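Local coordinates for effector protein hopAB2 (Pseudomonas syringae pv. tomato, PDB 3HGL) that is recognised by the tomato resistance kinase Pto to trigger host immunity, and in susceptible plants suppresses programmed cell death, the present fragment being its Pto-interaction domain, at residues V44-F49 and P54-H59. Residues are numbered along the deposited sequence; the frame is centred on the assembly and turned at random.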
loop_
_atom_site.group_PDB
_atom_site.type_symbol
_atom_site.label_atom_id
_atom_site.label_comp_id
_atom_site.label_asym_id
_atom_site.label_seq_id
_atom_site.Cartn_x
_atom_site.Cartn_y
_atom_site.Cartn_z
ATOM N N VAL A 44 -8.983 -1.462 -7.877
ATOM C CA VAL A 44 -8.449 -0.118 -7.681
ATOM C C VAL A 44 -7.088 -0.160 -6.976
ATOM O O VAL A 44 -6.132 0.478 -7.424
ATOM C CB VAL A 44 -9.427 0.757 -6.863
ATOM C CG1 VAL A 44 -8.761 2.068 -6.474
ATOM C CG2 VAL A 44 -10.676 1.041 -7.689
ATOM N N GLU A 45 -7.003 -0.914 -5.880
ATOM C CA GLU A 45 -5.753 -1.021 -5.131
ATOM C C GLU A 45 -4.638 -1.620 -5.980
ATOM O O GLU A 45 -3.517 -1.113 -6.001
ATOM C CB GLU A 45 -5.943 -1.887 -3.877
ATOM C CG GLU A 45 -7.002 -1.367 -2.911
ATOM C CD GLU A 45 -7.328 -2.346 -1.791
ATOM O OE1 GLU A 45 -7.288 -3.569 -2.040
ATOM O OE2 GLU A 45 -7.644 -1.890 -0.670
ATOM N N GLN A 46 -4.952 -2.707 -6.677
ATOM C CA GLN A 46 -3.959 -3.370 -7.505
ATOM C C GLN A 46 -3.414 -2.419 -8.560
ATOM O O GLN A 46 -2.206 -2.331 -8.750
ATOM C CB GLN A 46 -4.564 -4.604 -8.176
ATOM C CG GLN A 46 -3.555 -5.425 -8.955
ATOM C CD GLN A 46 -4.132 -6.733 -9.450
ATOM O OE1 GLN A 46 -5.084 -6.750 -10.233
ATOM N NE2 GLN A 46 -3.560 -7.843 -8.993
ATOM N N ASN A 47 -4.309 -1.709 -9.239
ATOM C CA ASN A 47 -3.903 -0.761 -10.274
ATOM C C ASN A 47 -2.965 0.299 -9.693
ATOM O O ASN A 47 -1.946 0.649 -10.297
ATOM C CB ASN A 47 -5.140 -0.092 -10.884
ATOM C CG ASN A 47 -4.790 0.878 -12.002
ATOM O OD1 ASN A 47 -5.048 2.077 -11.902
ATOM N ND2 ASN A 47 -4.201 0.359 -13.072
ATOM N N ILE A 48 -3.304 0.793 -8.506
ATOM C CA ILE A 48 -2.488 1.805 -7.846
ATOM C C ILE A 48 -1.136 1.257 -7.392
ATOM O O ILE A 48 -0.092 1.826 -7.705
ATOM C CB ILE A 48 -3.231 2.405 -6.630
ATOM C CG1 ILE A 48 -4.439 3.210 -7.120
ATOM C CG2 ILE A 48 -2.281 3.282 -5.808
ATOM C CD1 ILE A 48 -5.316 3.766 -6.014
ATOM N N PHE A 49 -1.149 0.147 -6.662
ATOM C CA PHE A 49 0.096 -0.447 -6.181
ATOM C C PHE A 49 1.075 -0.828 -7.294
ATOM O O PHE A 49 2.291 -0.753 -7.103
ATOM C CB PHE A 49 -0.205 -1.659 -5.292
ATOM C CG PHE A 49 -0.581 -1.289 -3.877
ATOM C CD1 PHE A 49 0.273 -1.584 -2.818
ATOM C CD2 PHE A 49 -1.773 -0.623 -3.609
ATOM C CE1 PHE A 49 -0.052 -1.221 -1.512
ATOM C CE2 PHE A 49 -2.112 -0.252 -2.303
ATOM C CZ PHE A 49 -1.249 -0.552 -1.253
ATOM N N PRO A 54 6.617 -1.601 -8.932
ATOM C CA PRO A 54 6.804 -2.145 -10.282
ATOM C C PRO A 54 7.178 -3.620 -10.411
ATOM O O PRO A 54 6.957 -4.220 -11.461
ATOM C CB PRO A 54 7.860 -1.217 -10.884
ATOM C CG PRO A 54 8.673 -0.831 -9.704
ATOM C CD PRO A 54 7.616 -0.552 -8.659
ATOM N N ASN A 55 7.736 -4.201 -9.355
ATOM C CA ASN A 55 8.125 -5.610 -9.378
ATOM C C ASN A 55 7.147 -6.460 -8.567
ATOM O O ASN A 55 7.357 -7.657 -8.373
ATOM C CB ASN A 55 9.545 -5.762 -8.824
ATOM C CG ASN A 55 10.602 -5.233 -9.780
ATOM O OD1 ASN A 55 11.638 -4.716 -9.358
ATOM N ND2 ASN A 55 10.350 -5.376 -11.078
HETATM N N MSE A 56 6.067 -5.832 -8.114
HETATM C CA MSE A 56 5.058 -6.508 -7.302
HETATM C C MSE A 56 4.334 -7.698 -7.945
HETATM O O MSE A 56 4.043 -8.688 -7.269
HETATM C CB MSE A 56 4.033 -5.484 -6.803
HETATM C CG MSE A 56 2.896 -6.074 -5.994
HETATM SE SE MSE A 56 1.415 -6.645 -7.089
HETATM C CE MSE A 56 0.031 -5.569 -6.269
ATOM N N PRO A 57 4.025 -7.624 -9.251
ATOM C CA PRO A 57 3.328 -8.757 -9.871
ATOM C C PRO A 57 4.000 -10.101 -9.590
ATOM O O PRO A 57 3.344 -11.084 -9.254
ATOM C CB PRO A 57 3.346 -8.396 -11.356
ATOM C CG PRO A 57 3.260 -6.898 -11.324
ATOM C CD PRO A 57 4.253 -6.548 -10.235
HETATM N N MSE A 58 5.318 -10.130 -9.721
HETATM C CA MSE A 58 6.068 -11.356 -9.484
HETATM C C MSE A 58 6.528 -11.540 -8.043
HETATM O O MSE A 58 6.415 -12.627 -7.492
HETATM C CB MSE A 58 7.297 -11.404 -10.395
HETATM C CG MSE A 58 8.332 -12.448 -9.992
HETATM SE SE MSE A 58 7.708 -14.282 -10.158
HETATM C CE MSE A 58 8.205 -14.574 -12.006
ATOM N N HIS A 59 7.031 -10.468 -7.436
ATOM C CA HIS A 59 7.580 -10.544 -6.086
ATOM C C HIS A 59 6.729 -10.116 -4.896
ATOM O O HIS A 59 7.083 -10.412 -3.752
ATOM C CB HIS A 59 8.893 -9.765 -6.042
ATOM C CG HIS A 59 9.900 -10.233 -7.044
ATOM N ND1 HIS A 59 9.878 -9.837 -8.365
ATOM C CD2 HIS A 59 10.944 -11.088 -6.926
ATOM C CE1 HIS A 59 10.865 -10.427 -9.016
ATOM N NE2 HIS A 59 11.527 -11.191 -8.167
#
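A small apolar contact made by one selenomethionine, Met56, joins the single-turn helix 56-59 to the flank of helix 43-52, just beyond the bend that separates them in the Pto-interaction domain of the effector. Its methyl CE lies 4.0 Å from CB of Phe49, meeting the root of that side chain, while the aromatic ring leads away from the short helix. The same methyl comes within 4.5 Å of CG of Gln46, a looser touch from the aliphatic part of a partly exposed residue one helical turn earlier. The bond from CA to CB of Met56 is directed toward the longer helix; CG stands anti to the backbone N (chi1 178°), and bends at chi2 and chi3 bring the methyl to Phe49 CB, with Gln46 CG next to it. No hydrogen bond crosses the interface, which buries only 138 Å² in all; the two backbones stay well apart, with the CA atoms of Phe49 and Met56 separated by 7.9 Å. Within the short segment, His59 N donates a 3.0 Å hydrogen bond to Asn55 O, the carbonyl of the N-cap residue. Both Met56 and Phe49 are buried, and Ile61 in the following loop touches both. The Phe49 ring, meanwhile, stacks with Phe41, and the Phe49 side chain touches Leu16 of helix 5-18, linking the short helix through helix 43-52 to the body of the helical bundle.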